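PDB 2J13: polysaccharide deacetylase from Bacillus anthracis, which probably removes acetyl groups from peptidoglycan or a related cell-wall polysaccharide as a zinc-dependent family 4 carbohydrate esterase. Local coordinates for residues V88-I93 / V135-I139; L100-K104 / K141-Q145; H117-T121 / P153-S159; L128-T133 / L165-Y171. All blocks are in the same frame, centred on the assembly; numbering follows the deposited sequence.

Contact 1: residues V88-I93 / V135-I139. With ZN (zinc ion), chain E.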
loop_
_atom_site.group_PDB
_atom_site.type_symbol
_atom_site.label_atom_id
_atom_site.label_comp_id
_atom_site.label_asym_id
_atom_site.label_seq_id
_atom_site.Cartn_x
_atom_site.Cartn_y
_atom_site.Cartn_z
ATOM N N VAL A 88 -4.218 2.485 5.004
ATOM C CA VAL A 88 -4.627 2.984 6.336
ATOM C C VAL A 88 -5.163 1.890 7.267
ATOM O O VAL A 88 -5.789 0.931 6.819
ATOM C CB VAL A 88 -5.702 4.129 6.216
ATOM C CG1 VAL A 88 -5.134 5.274 5.343
ATOM C CG2 VAL A 88 -7.003 3.574 5.659
ATOM N N THR A 89 -4.913 2.050 8.563
ATOM C CA THR A 89 -5.533 1.184 9.565
ATOM C C THR A 89 -6.801 1.831 10.162
ATOM O O THR A 89 -7.081 2.999 9.949
ATOM C CB THR A 89 -4.576 0.898 10.712
ATOM O OG1 THR A 89 -4.297 2.102 11.448
ATOM C CG2 THR A 89 -3.258 0.242 10.208
ATOM N N GLY A 90 -7.532 1.076 10.963
ATOM C CA GLY A 90 -8.701 1.621 11.683
ATOM C C GLY A 90 -8.365 2.709 12.690
ATOM O O GLY A 90 -9.106 3.703 12.800
ATOM N N HIS A 91 -7.249 2.564 13.404
ATOM C CA HIS A 91 -6.792 3.577 14.344
ATOM C C HIS A 91 -6.513 4.874 13.619
ATOM O O HIS A 91 -6.888 5.951 14.056
ATOM C CB HIS A 91 -5.518 3.115 15.059
ATOM C CG HIS A 91 -4.902 4.148 15.964
ATOM N ND1 HIS A 91 -5.388 4.421 17.229
ATOM C CD2 HIS A 91 -3.825 4.951 15.798
ATOM C CE1 HIS A 91 -4.647 5.356 17.793
ATOM N NE2 HIS A 91 -3.691 5.694 16.950
ATOM N N TYR A 92 -5.885 4.758 12.459
ATOM C CA TYR A 92 -5.603 5.935 11.664
ATOM C C TYR A 92 -6.907 6.600 11.201
ATOM O O TYR A 92 -7.074 7.809 11.356
ATOM C CB TYR A 92 -4.721 5.568 10.472
ATOM C CG TYR A 92 -4.072 6.779 9.862
ATOM C CD1 TYR A 92 -4.715 7.490 8.880
ATOM C CD2 TYR A 92 -2.838 7.209 10.283
ATOM C CE1 TYR A 92 -4.152 8.619 8.338
ATOM C CE2 TYR A 92 -2.264 8.346 9.758
ATOM C CZ TYR A 92 -2.926 9.031 8.767
ATOM O OH TYR A 92 -2.403 10.175 8.219
ATOM N N ILE A 93 -7.841 5.827 10.637
ATOM C CA ILE A 93 -9.124 6.376 10.170
ATOM C C ILE A 93 -9.870 7.112 11.291
ATOM O O ILE A 93 -10.370 8.223 11.081
ATOM C CB ILE A 93 -10.070 5.288 9.599
ATOM C CG1 ILE A 93 -9.525 4.684 8.300
ATOM C CG2 ILE A 93 -11.464 5.875 9.299
ATOM C CD1 ILE A 93 -10.211 3.340 7.902
ATOM N N VAL A 135 -12.342 -1.969 7.810
ATOM C CA VAL A 135 -11.637 -0.872 7.162
ATOM C C VAL A 135 -12.264 -0.495 5.840
ATOM O O VAL A 135 -12.414 0.703 5.542
ATOM C CB VAL A 135 -10.096 -1.180 6.966
ATOM C CG1 VAL A 135 -9.383 -0.116 6.120
ATOM C CG2 VAL A 135 -9.410 -1.270 8.285
ATOM N N THR A 136 -12.620 -1.470 5.021
ATOM C CA THR A 136 -13.217 -1.192 3.715
ATOM C C THR A 136 -14.498 -0.386 3.862
ATOM O O THR A 136 -14.672 0.652 3.237
ATOM C CB THR A 136 -13.465 -2.464 2.915
ATOM O OG1 THR A 136 -12.185 -3.024 2.550
ATOM C CG2 THR A 136 -14.261 -2.172 1.641
ATOM N N GLU A 137 -15.348 -0.854 4.751
ATOM C CA GLU A 137 -16.624 -0.152 4.997
ATOM C C GLU A 137 -16.379 1.246 5.568
ATOM O O GLU A 137 -17.074 2.220 5.187
ATOM C CB GLU A 137 -17.489 -0.990 5.932
ATOM C CG GLU A 137 -17.922 -2.311 5.309
ATOM C CD GLU A 137 -18.829 -3.152 6.198
ATOM O OE1 GLU A 137 -19.000 -2.847 7.393
ATOM O OE2 GLU A 137 -19.346 -4.158 5.662
ATOM N N GLU A 138 -15.424 1.394 6.478
ATOM C CA GLU A 138 -15.106 2.705 7.051
ATOM C C GLU A 138 -14.535 3.661 5.997
ATOM O O GLU A 138 -14.937 4.846 5.944
ATOM C CB GLU A 138 -14.161 2.560 8.228
ATOM C CG GLU A 138 -14.117 3.681 9.189
ATOM C CD GLU A 138 -15.378 3.772 10.098
ATOM O OE1 GLU A 138 -16.007 2.727 10.443
ATOM O OE2 GLU A 138 -15.731 4.900 10.479
ATOM N N ILE A 139 -13.623 3.193 5.152
ATOM C CA ILE A 139 -13.111 4.037 4.065
ATOM C C ILE A 139 -14.257 4.561 3.176
ATOM O O ILE A 139 -14.376 5.776 2.922
ATOM C CB ILE A 139 -12.078 3.284 3.180
ATOM C CG1 ILE A 139 -10.780 3.051 3.945
ATOM C CG2 ILE A 139 -11.839 4.067 1.874
ATOM C CD1 ILE A 139 -9.882 1.960 3.254
HETATM ZN ZN ZN E . -6.660 3.485 18.197
HETATM O O HOH W 1 -8.726 4.495 18.370
#

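Contact 2: residues L100-K104 / K141-Q145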
loop_
_atom_site.group_PDB
_atom_site.type_symbol
_atom_site.label_atom_id
_atom_site.label_comp_id
_atom_site.label_asym_id
_atom_site.label_seq_id
_atom_site.Cartn_x
_atom_site.Cartn_y
_atom_site.Cartn_z
ATOM N N LEU A 100 -7.505 11.764 6.012
ATOM C CA LEU A 100 -8.162 10.807 5.160
ATOM C C LEU A 100 -8.961 11.486 4.034
ATOM O O LEU A 100 -8.895 11.096 2.886
ATOM C CB LEU A 100 -9.033 9.921 6.037
ATOM C CG LEU A 100 -9.496 8.572 5.544
ATOM C CD1 LEU A 100 -8.345 7.579 5.392
ATOM C CD2 LEU A 100 -10.507 8.070 6.554
ATOM N N LEU A 101 -9.707 12.544 4.390
ATOM C CA LEU A 101 -10.449 13.288 3.420
ATOM C C LEU A 101 -9.543 14.006 2.418
ATOM O O LEU A 101 -9.907 14.122 1.258
ATOM C CB LEU A 101 -11.393 14.256 4.142
ATOM C CG LEU A 101 -12.517 13.479 4.835
ATOM C CD1 LEU A 101 -13.307 14.388 5.760
ATOM C CD2 LEU A 101 -13.435 12.871 3.787
ATOM N N ARG A 102 -8.388 14.487 2.852
ATOM C CA ARG A 102 -7.392 15.040 1.902
ATOM C C ARG A 102 -6.943 13.978 0.916
ATOM O O ARG A 102 -6.750 14.223 -0.259
ATOM C CB ARG A 102 -6.158 15.578 2.632
ATOM C CG ARG A 102 -6.382 16.891 3.395
ATOM C CD ARG A 102 -5.100 17.586 3.717
ATOM N NE ARG A 102 -4.389 17.990 2.509
ATOM C CZ ARG A 102 -3.125 18.398 2.486
ATOM N NH1 ARG A 102 -2.423 18.482 3.598
ATOM N NH2 ARG A 102 -2.563 18.729 1.338
ATOM N N MET A 103 -6.734 12.758 1.397
ATOM C CA MET A 103 -6.296 11.709 0.499
ATOM C C MET A 103 -7.288 11.500 -0.652
ATOM O O MET A 103 -6.902 11.447 -1.827
ATOM C CB MET A 103 -6.068 10.421 1.299
ATOM C CG MET A 103 -4.879 10.491 2.252
ATOM S SD MET A 103 -4.938 9.049 3.378
ATOM C CE MET A 103 -3.672 9.486 4.587
ATOM N N LYS A 104 -8.573 11.428 -0.321
ATOM C CA LYS A 104 -9.603 11.207 -1.333
ATOM C C LYS A 104 -9.785 12.446 -2.211
ATOM O O LYS A 104 -9.862 12.322 -3.424
ATOM C CB LYS A 104 -10.929 10.809 -0.682
ATOM C CG LYS A 104 -12.090 10.596 -1.657
ATOM C CD LYS A 104 -12.998 11.835 -1.753
ATOM C CE LYS A 104 -14.293 11.552 -2.468
ATOM N NZ LYS A 104 -14.166 11.480 -3.951
ATOM N N LYS A 141 -17.565 4.698 3.819
ATOM C CA LYS A 141 -18.556 5.575 4.535
ATOM C C LYS A 141 -17.958 6.951 4.846
ATOM O O LYS A 141 -18.638 7.971 4.682
ATOM C CB LYS A 141 -18.972 4.951 5.846
ATOM C CG LYS A 141 -19.812 3.711 5.722
ATOM C CD LYS A 141 -21.190 3.982 5.121
ATOM C CE LYS A 141 -22.157 2.811 5.284
ATOM N NZ LYS A 141 -23.398 2.966 4.441
ATOM N N VAL A 142 -16.694 6.987 5.292
ATOM C CA VAL A 142 -16.053 8.231 5.715
ATOM C C VAL A 142 -15.690 9.104 4.520
ATOM O O VAL A 142 -15.915 10.350 4.535
ATOM C CB VAL A 142 -14.846 7.986 6.627
ATOM C CG1 VAL A 142 -14.050 9.247 6.825
ATOM C CG2 VAL A 142 -15.277 7.406 7.968
ATOM N N THR A 143 -15.150 8.510 3.464
ATOM C CA THR A 143 -14.587 9.335 2.383
ATOM C C THR A 143 -15.365 9.348 1.090
ATOM O O THR A 143 -15.181 10.247 0.263
ATOM C CB THR A 143 -13.166 8.854 2.001
ATOM O OG1 THR A 143 -13.266 7.618 1.299
ATOM C CG2 THR A 143 -12.315 8.718 3.193
ATOM N N GLY A 144 -16.236 8.363 0.901
ATOM C CA GLY A 144 -16.906 8.146 -0.350
ATOM C C GLY A 144 -16.147 7.534 -1.485
ATOM O O GLY A 144 -16.684 7.398 -2.564
ATOM N N GLN A 145 -14.915 7.064 -1.234
ATOM C CA GLN A 145 -14.222 6.267 -2.223
ATOM C C GLN A 145 -15.100 5.079 -2.598
ATOM O O GLN A 145 -15.624 4.355 -1.719
ATOM C CB GLN A 145 -12.878 5.783 -1.652
ATOM C CG GLN A 145 -12.041 5.032 -2.651
ATOM C CD GLN A 145 -10.652 4.765 -2.106
ATOM O OE1 GLN A 145 -9.857 5.696 -1.951
ATOM N NE2 GLN A 145 -10.339 3.495 -1.848
#

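Contact 3: residues H117-T121 / P153-S159. With ZN (zinc ion), chain B; CAC (cacodylate ion), chain H.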
loop_
_atom_site.group_PDB
_atom_site.type_symbol
_atom_site.label_atom_id
_atom_site.label_comp_id
_atom_site.label_asym_id
_atom_site.label_seq_id
_atom_site.Cartn_x
_atom_site.Cartn_y
_atom_site.Cartn_z
ATOM N N HIS A 117 -4.185 -3.900 12.869
ATOM C CA HIS A 117 -2.800 -4.190 12.502
ATOM C C HIS A 117 -2.215 -5.429 13.187
ATOM O O HIS A 117 -1.047 -5.429 13.577
ATOM C CB HIS A 117 -1.941 -2.945 12.819
ATOM C CG HIS A 117 -0.657 -2.829 12.044
ATOM N ND1 HIS A 117 0.577 -3.084 12.609
ATOM C CD2 HIS A 117 -0.406 -2.385 10.792
ATOM C CE1 HIS A 117 1.529 -2.851 11.714
ATOM N NE2 HIS A 117 0.958 -2.403 10.604
ATOM N N PRO A 118 -2.974 -6.535 13.237
ATOM C CA PRO A 118 -2.392 -7.810 13.673
ATOM C C PRO A 118 -1.632 -8.458 12.558
ATOM O O PRO A 118 -1.859 -8.178 11.379
ATOM C CB PRO A 118 -3.624 -8.646 13.959
ATOM C CG PRO A 118 -4.572 -8.219 12.872
ATOM C CD PRO A 118 -4.381 -6.716 12.847
ATOM N N ASP A 119 -0.731 -9.352 12.915
ATOM C CA ASP A 119 -0.183 -10.272 11.925
ATOM C C ASP A 119 -1.304 -11.190 11.436
ATOM O O ASP A 119 -1.966 -11.890 12.253
ATOM C CB ASP A 119 0.977 -11.080 12.542
ATOM C CG ASP A 119 2.331 -10.318 12.519
ATOM O OD1 ASP A 119 2.420 -9.168 11.982
ATOM O OD2 ASP A 119 3.339 -10.904 13.043
ATOM N N PHE A 120 -1.555 -11.189 10.125
ATOM C CA PHE A 120 -2.680 -11.942 9.525
ATOM C C PHE A 120 -2.561 -13.449 9.733
ATOM O O PHE A 120 -3.551 -14.153 9.771
ATOM C CB PHE A 120 -2.838 -11.669 8.042
ATOM C CG PHE A 120 -3.438 -10.290 7.712
ATOM C CD1 PHE A 120 -3.838 -9.417 8.711
ATOM C CD2 PHE A 120 -3.658 -9.954 6.399
ATOM C CE1 PHE A 120 -4.423 -8.179 8.388
ATOM C CE2 PHE A 120 -4.238 -8.724 6.061
ATOM C CZ PHE A 120 -4.600 -7.844 7.065
ATOM N N THR A 121 -1.335 -13.924 9.860
ATOM C CA THR A 121 -1.085 -15.349 10.064
ATOM C C THR A 121 -1.455 -15.804 11.487
ATOM O O THR A 121 -1.500 -17.037 11.749
ATOM C CB THR A 121 0.409 -15.652 9.783
ATOM O OG1 THR A 121 1.209 -14.818 10.619
ATOM C CG2 THR A 121 0.775 -15.423 8.325
ATOM N N PRO A 153 -0.689 -6.328 3.854
ATOM C CA PRO A 153 -0.707 -6.926 5.173
ATOM C C PRO A 153 0.188 -6.239 6.195
ATOM O O PRO A 153 1.312 -5.804 5.849
ATOM C CB PRO A 153 -0.179 -8.370 4.917
ATOM C CG PRO A 153 -0.192 -8.573 3.556
ATOM C CD PRO A 153 -0.155 -7.257 2.846
ATOM N N PRO A 154 -0.279 -6.121 7.448
ATOM C CA PRO A 154 0.570 -5.609 8.514
ATOM C C PRO A 154 1.923 -6.287 8.552
ATOM O O PRO A 154 2.004 -7.523 8.495
ATOM C CB PRO A 154 -0.250 -5.906 9.750
ATOM C CG PRO A 154 -1.609 -5.753 9.269
ATOM C CD PRO A 154 -1.631 -6.411 7.974
ATOM N N ARG A 155 2.963 -5.480 8.610
ATOM C CA ARG A 155 4.364 -5.946 8.636
ATOM C C ARG A 155 4.815 -6.796 7.449
ATOM O O ARG A 155 5.933 -7.370 7.465
ATOM C CB ARG A 155 4.634 -6.636 9.980
ATOM C CG ARG A 155 4.356 -5.817 11.182
ATOM C CD ARG A 155 4.553 -6.585 12.532
ATOM N NE ARG A 155 3.913 -5.773 13.560
ATOM C CZ ARG A 155 2.600 -5.736 13.836
ATOM N NH1 ARG A 155 1.704 -6.575 13.262
ATOM N NH2 ARG A 155 2.172 -4.855 14.738
ATOM N N GLY A 156 4.024 -6.837 6.376
ATOM C CA GLY A 156 4.311 -7.661 5.221
ATOM C C GLY A 156 4.290 -9.154 5.541
ATOM O O GLY A 156 4.874 -9.962 4.812
ATOM N N VAL A 157 3.598 -9.518 6.624
ATOM C CA VAL A 157 3.498 -10.922 7.023
ATOM C C VAL A 157 2.341 -11.593 6.294
ATOM O O VAL A 157 1.186 -11.080 6.254
ATOM C CB VAL A 157 3.411 -11.079 8.535
ATOM C CG1 VAL A 157 3.178 -12.559 8.935
ATOM C CG2 VAL A 157 4.677 -10.496 9.219
ATOM N N PHE A 158 2.622 -12.768 5.749
ATOM C CA PHE A 158 1.638 -13.532 4.995
ATOM C C PHE A 158 1.914 -15.040 5.049
ATOM O O PHE A 158 3.041 -15.461 5.371
ATOM C CB PHE A 158 1.579 -13.107 3.535
ATOM C CG PHE A 158 2.834 -13.426 2.756
ATOM C CD1 PHE A 158 3.951 -12.606 2.871
ATOM C CD2 PHE A 158 2.884 -14.535 1.943
ATOM C CE1 PHE A 158 5.128 -12.892 2.179
ATOM C CE2 PHE A 158 4.054 -14.828 1.242
ATOM C CZ PHE A 158 5.163 -13.987 1.379
ATOM N N SER A 159 0.877 -15.788 4.708
ATOM C CA SER A 159 0.976 -17.217 4.346
ATOM C C SER A 159 0.204 -17.462 3.079
ATOM O O SER A 159 -0.506 -16.610 2.586
ATOM C CB SER A 159 0.430 -18.080 5.480
ATOM O OG SER A 159 -0.950 -17.788 5.678
HETATM ZN ZN ZN B . 1.895 -1.471 9.013
HETATM AS AS CAC H . 4.583 -1.997 7.543
HETATM O O1 CAC H . 4.197 -0.461 6.921
HETATM O O2 CAC H . 3.206 -2.654 8.342
HETATM C C1 CAC H . 5.019 -3.148 6.034
HETATM C C2 CAC H . 6.077 -1.941 8.820
HETATM O O HOH W 2 0.042 -9.608 8.364
#

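Contact 4: residues L128-T133 / L165-Y171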
loop_
_atom_site.group_PDB
_atom_site.type_symbol
_atom_site.label_atom_id
_atom_site.label_comp_id
_atom_site.label_asym_id
_atom_site.label_seq_id
_atom_site.Cartn_x
_atom_site.Cartn_y
_atom_site.Cartn_z
ATOM N N LEU A 128 -9.908 -12.330 10.517
ATOM C CA LEU A 128 -9.289 -11.711 9.344
ATOM C C LEU A 128 -10.335 -11.021 8.468
ATOM O O LEU A 128 -10.113 -9.897 7.964
ATOM C CB LEU A 128 -8.493 -12.724 8.510
ATOM C CG LEU A 128 -7.799 -12.098 7.304
ATOM C CD1 LEU A 128 -6.827 -10.986 7.756
ATOM C CD2 LEU A 128 -7.091 -13.132 6.434
ATOM N N ARG A 129 -11.492 -11.656 8.289
ATOM C CA ARG A 129 -12.541 -11.069 7.454
ATOM C C ARG A 129 -13.017 -9.786 8.103
ATOM O O ARG A 129 -13.209 -8.785 7.399
ATOM C CB ARG A 129 -13.720 -12.058 7.265
ATOM C CG ARG A 129 -13.376 -13.155 6.280
ATOM C CD ARG A 129 -14.559 -13.906 5.726
ATOM N NE ARG A 129 -14.105 -15.204 5.210
ATOM C CZ ARG A 129 -14.045 -16.320 5.937
ATOM N NH1 ARG A 129 -14.403 -16.320 7.214
ATOM N NH2 ARG A 129 -13.603 -17.437 5.375
ATOM N N GLU A 130 -13.143 -9.769 9.420
ATOM C CA GLU A 130 -13.602 -8.525 10.127
ATOM C C GLU A 130 -12.543 -7.439 10.032
ATOM O O GLU A 130 -12.860 -6.268 9.804
ATOM C CB GLU A 130 -13.901 -8.811 11.588
ATOM C CG GLU A 130 -15.095 -9.714 11.705
ATOM C CD GLU A 130 -15.346 -10.317 13.078
ATOM O OE1 GLU A 130 -14.472 -10.250 13.973
ATOM O OE2 GLU A 130 -16.466 -10.864 13.252
ATOM N N GLU A 131 -11.278 -7.838 10.174
ATOM C CA GLU A 131 -10.161 -6.888 10.106
ATOM C C GLU A 131 -10.108 -6.165 8.763
ATOM O O GLU A 131 -9.778 -4.959 8.748
ATOM C CB GLU A 131 -8.826 -7.616 10.359
ATOM C CG GLU A 131 -8.590 -7.975 11.835
ATOM C CD GLU A 131 -8.143 -6.798 12.648
ATOM O OE1 GLU A 131 -7.457 -5.912 12.090
ATOM O OE2 GLU A 131 -8.464 -6.728 13.844
ATOM N N LEU A 132 -10.418 -6.864 7.660
ATOM C CA LEU A 132 -10.436 -6.245 6.313
ATOM C C LEU A 132 -11.748 -5.510 6.053
ATOM O O LEU A 132 -11.745 -4.362 5.630
ATOM C CB LEU A 132 -10.214 -7.283 5.227
ATOM C CG LEU A 132 -8.822 -7.921 5.275
ATOM C CD1 LEU A 132 -8.796 -9.009 4.228
ATOM C CD2 LEU A 132 -7.716 -6.895 5.075
ATOM N N THR A 133 -12.871 -6.169 6.326
ATOM C CA THR A 133 -14.175 -5.599 5.989
ATOM C C THR A 133 -14.444 -4.326 6.764
ATOM O O THR A 133 -15.014 -3.370 6.193
ATOM C CB THR A 133 -15.305 -6.614 6.237
ATOM O OG1 THR A 133 -15.054 -7.799 5.447
ATOM C CG2 THR A 133 -16.652 -5.997 5.831
ATOM N N LEU A 165 -7.213 -16.032 1.169
ATOM C CA LEU A 165 -8.422 -15.494 1.825
ATOM C C LEU A 165 -8.644 -14.039 1.439
ATOM O O LEU A 165 -9.777 -13.609 1.178
ATOM C CB LEU A 165 -8.316 -15.617 3.341
ATOM C CG LEU A 165 -8.277 -17.025 3.952
ATOM C CD1 LEU A 165 -8.069 -16.924 5.444
ATOM C CD2 LEU A 165 -9.529 -17.816 3.614
ATOM N N THR A 166 -7.559 -13.286 1.367
ATOM C CA THR A 166 -7.633 -11.874 0.954
ATOM C C THR A 166 -8.139 -11.739 -0.492
ATOM O O THR A 166 -9.024 -10.942 -0.755
ATOM C CB THR A 166 -6.248 -11.210 1.163
ATOM O OG1 THR A 166 -5.898 -11.320 2.568
ATOM C CG2 THR A 166 -6.247 -9.708 0.695
ATOM N N LYS A 167 -7.592 -12.515 -1.426
ATOM C CA LYS A 167 -8.060 -12.541 -2.805
ATOM C C LYS A 167 -9.527 -12.957 -2.922
ATOM O O LYS A 167 -10.285 -12.381 -3.696
ATOM C CB LYS A 167 -7.201 -13.499 -3.641
ATOM C CG LYS A 167 -7.650 -13.714 -5.068
ATOM C CD LYS A 167 -6.721 -14.745 -5.725
ATOM C CE LYS A 167 -7.291 -15.389 -6.970
ATOM N NZ LYS A 167 -6.269 -16.376 -7.514
ATOM N N GLU A 168 -9.904 -13.974 -2.166
ATOM C CA GLU A 168 -11.273 -14.482 -2.175
ATOM C C GLU A 168 -12.260 -13.404 -1.760
ATOM O O GLU A 168 -13.394 -13.362 -2.272
ATOM C CB GLU A 168 -11.325 -15.674 -1.218
ATOM C CG GLU A 168 -12.637 -16.414 -1.076
ATOM C CD GLU A 168 -12.554 -17.427 0.086
ATOM O OE1 GLU A 168 -11.485 -18.088 0.236
ATOM O OE2 GLU A 168 -13.535 -17.547 0.861
ATOM N N MET A 169 -11.843 -12.529 -0.845
ATOM C CA MET A 169 -12.671 -11.394 -0.415
ATOM C C MET A 169 -12.700 -10.235 -1.416
ATOM O O MET A 169 -13.421 -9.280 -1.214
ATOM C CB MET A 169 -12.229 -10.899 0.956
ATOM C CG MET A 169 -12.350 -11.945 2.069
ATOM S SD MET A 169 -11.861 -11.305 3.643
ATOM C CE MET A 169 -13.075 -10.005 3.910
ATOM N N GLY A 170 -11.919 -10.335 -2.491
ATOM C CA GLY A 170 -11.976 -9.408 -3.598
ATOM C C GLY A 170 -10.861 -8.379 -3.605
ATOM O O GLY A 170 -10.967 -7.361 -4.310
ATOM N N TYR A 171 -9.791 -8.645 -2.861
ATOM C CA TYR A 171 -8.643 -7.726 -2.787
ATOM C C TYR A 171 -7.397 -8.244 -3.465
ATOM O O TYR A 171 -7.142 -9.444 -3.462
ATOM C CB TYR A 171 -8.288 -7.476 -1.323
ATOM C CG TYR A 171 -9.440 -6.957 -0.499
ATOM C CD1 TYR A 171 -9.819 -5.624 -0.577
ATOM C CD2 TYR A 171 -10.086 -7.790 0.407
ATOM C CE1 TYR A 171 -10.877 -5.125 0.198
ATOM C CE2 TYR A 171 -11.135 -7.316 1.195
ATOM C CZ TYR A 171 -11.518 -5.983 1.095
ATOM O OH TYR A 171 -12.567 -5.519 1.860
HETATM O O HOH W 3 -14.495 -7.150 2.696
#

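Contact 1: residues V88-I93 / V135-I139
Where strand 84-88 of the NodB-type barrel turns into helix 90-95, V88, G90 and I93 pack against V135, E138 and I139 of helix 125-143. The contact is buried and almost entirely apolar, and I93 contributes the largest share. Its CD1 reaches into the angle between two side chains one helical turn apart, lying 4.0 Å from V135 CG1 and 4.0 Å from I139 CG1. The other branch, I93 CG2, lies anti to the backbone N and meets the methylene E138 CG at 3.4 Å. E138 bends at that methylene (chi2 73°), which makes the aliphatic part of the side chain, not its carboxylate, the touching surface. Deeper in, V88 CG2 meets I139 CD1 at 4.1 Å. The two branches of V135 divide their work: CG1 comes within 3.8 Å of V88 O, while CG2 sits 4.0 Å from G90 N at the start of the helix. That start is fixed by T89 at the N-cap, whose OG1 accepts from Y92 N over 3.3 Å. On another side of the same turn, H91 ND1 and a water bind a zinc ion distinct from the one at H113 and H117. Backbone bonds from V88 to G111 and H113 tie the turn to strand 109-112 and the loop beyond it. Such packing belongs to the outer layer of a beta/alpha barrel, here the deformed barrel of NodB-like deacetylases.

Contact 2: residues L100-K104 / K141-Q145
L100, L101 and K104 on one side of helix 97-105 pack against V142 and T143 in the last turn of helix 125-143. The apolar part centres on L100, in the conformer described here, one of two modelled. L100 and V142 cross at about a right angle, with L100 CD2 3.7 Å from V142 CG1, and L100 CG lies 3.7 Å from T143 CG2. K104 crosses T143 obliquely, their CB atoms 4.0 Å apart. Below these residues I110 of strand 109-112 touches both L100 and T143, so the two helix faces meet over the sheet. Aliphatic carbon also meets a backbone carbonyl near the helix end, L101 CD2 lying 3.6 Å from V142 O. K104 was modelled in two conformers, so the course of its methylenes past T143 O is doubtful. The polar bonds stay within the end of helix 125-143 and the turn after it. With chi1 at 72°, T143 holds OG1 between its backbone N and carbonyl carbon, turned back to I139 O, and leaves CG2 for L100. The same OG1 accepts from Q145 N at 3.1 Å in a nearly straight bond (171°). With G144 at positive phi, this ST turn closes helix 125-143 where it packs on helix 97-105 outside the sheet.

Contact 3: residues H117-T121 / P153-S159
P154 is gripped between two rings of segment 117-121, H117 and F120, and this is the tightly packed half of the contact. P154 CB stands over the face of the H117 imidazole, 3.7 Å from its centroid and only 12° off the normal. P154 CD makes a second CH-pi contact, 3.6 Å from the centroid of F120 and displaced toward the rim of that ring. P153 also lies against F120, and L128 and L132 of helix 125-143 touch the same phenyl. A water seals the backbones here: it accepts from F120 N at 2.9 Å and donates to P154 O and V157 O.

The other half is more open. R155, an exposed residue, reaches back with its chain extended from CG to NE, and its NH1 donates to H117 O (3.0 Å) and D119 OD1 (3.0 Å). The latter bond is a salt bridge, but the carboxylate is met from above its plane, the two flat groups standing 71° apart. One guanidinium face lies over H117 CE1. Farther along, T121 OG1 lies against V157 CG1 and CG2 against the F158-S159 backbone.

H117 NE2 binds the zinc at 2.1 Å, together with H113, the other histidine of the HxxxH metal motif. O2 of a cacodylate ion, probably from the crystallisation liquor, is bound by the same zinc and accepts from R155 N at 2.8 Å. A metal and a backbone amide converging on one oxygen are consistent with an oxyanion site, as in other family 4 esterases; P154 at the ring and R155 at the backbone carbonyl probably help to position H117.

Contact 4: residues L128-T133 / L165-Y171
M169, in the turn following residue 168, pushes its side chain into the groove formed by R129, L132 and T133 of helix 125-143. CB points toward that helix, and the chain stays extended through CG (chi2 -179°), which carries SD across the gap. The sulfur then lies 3.6 Å from R129 CG and 3.9 Å from L132 CD1. A bend at chi3, 63°, turns the methyl along the helix surface, where CE comes to 3.3 Å from T133 OG1 and also approaches R129 O. That carbonyl is already taken twice, by T133 N and by T133 OG1, the hydroxyl donating from above the carbonyl plane at 2.9 Å. The Schellman motif at G170, with positive phi, lies on the connection between the parallel strands 150-151 and 172-174. The chain emerging from it places Y171 against L132, CE2 lying 4.1 Å from L132 CB. A water joins the hydroxyls beyond, donating to T133 OG1 and sitting 2.7 Å from Y171 OH, which is also hydrogen-bonded to T136. T166 OG1, bonded to T162 O, borders L132 CD1 at 4.1 Å, and L128 with L165, in the conformers described, extends the apolar packing toward F120.

In the fold
Helix 125-143 runs through contacts 4, 1 and 2 in that order, presenting successive parts of its length to helix 160-168 and the turn after it, to the turn after strand 84-88 and to helix 97-105. Contacts 1 and 4 are mostly buried and apolar, and they join where T136 OG1 meets Y171 OH. Contact 2 is nearer the surface, yet merges with contact 1 through I93 and L100. Contact 3 differs in kind: a loop and the stretch leading into strand 157-158 meet at the zinc site through prolines, aromatic rings, a salt bridge and a metal bond. Contact 3 adjoins contact 4 through F120, whereas the centres of contacts 2 and 3 are about 24 Å apart.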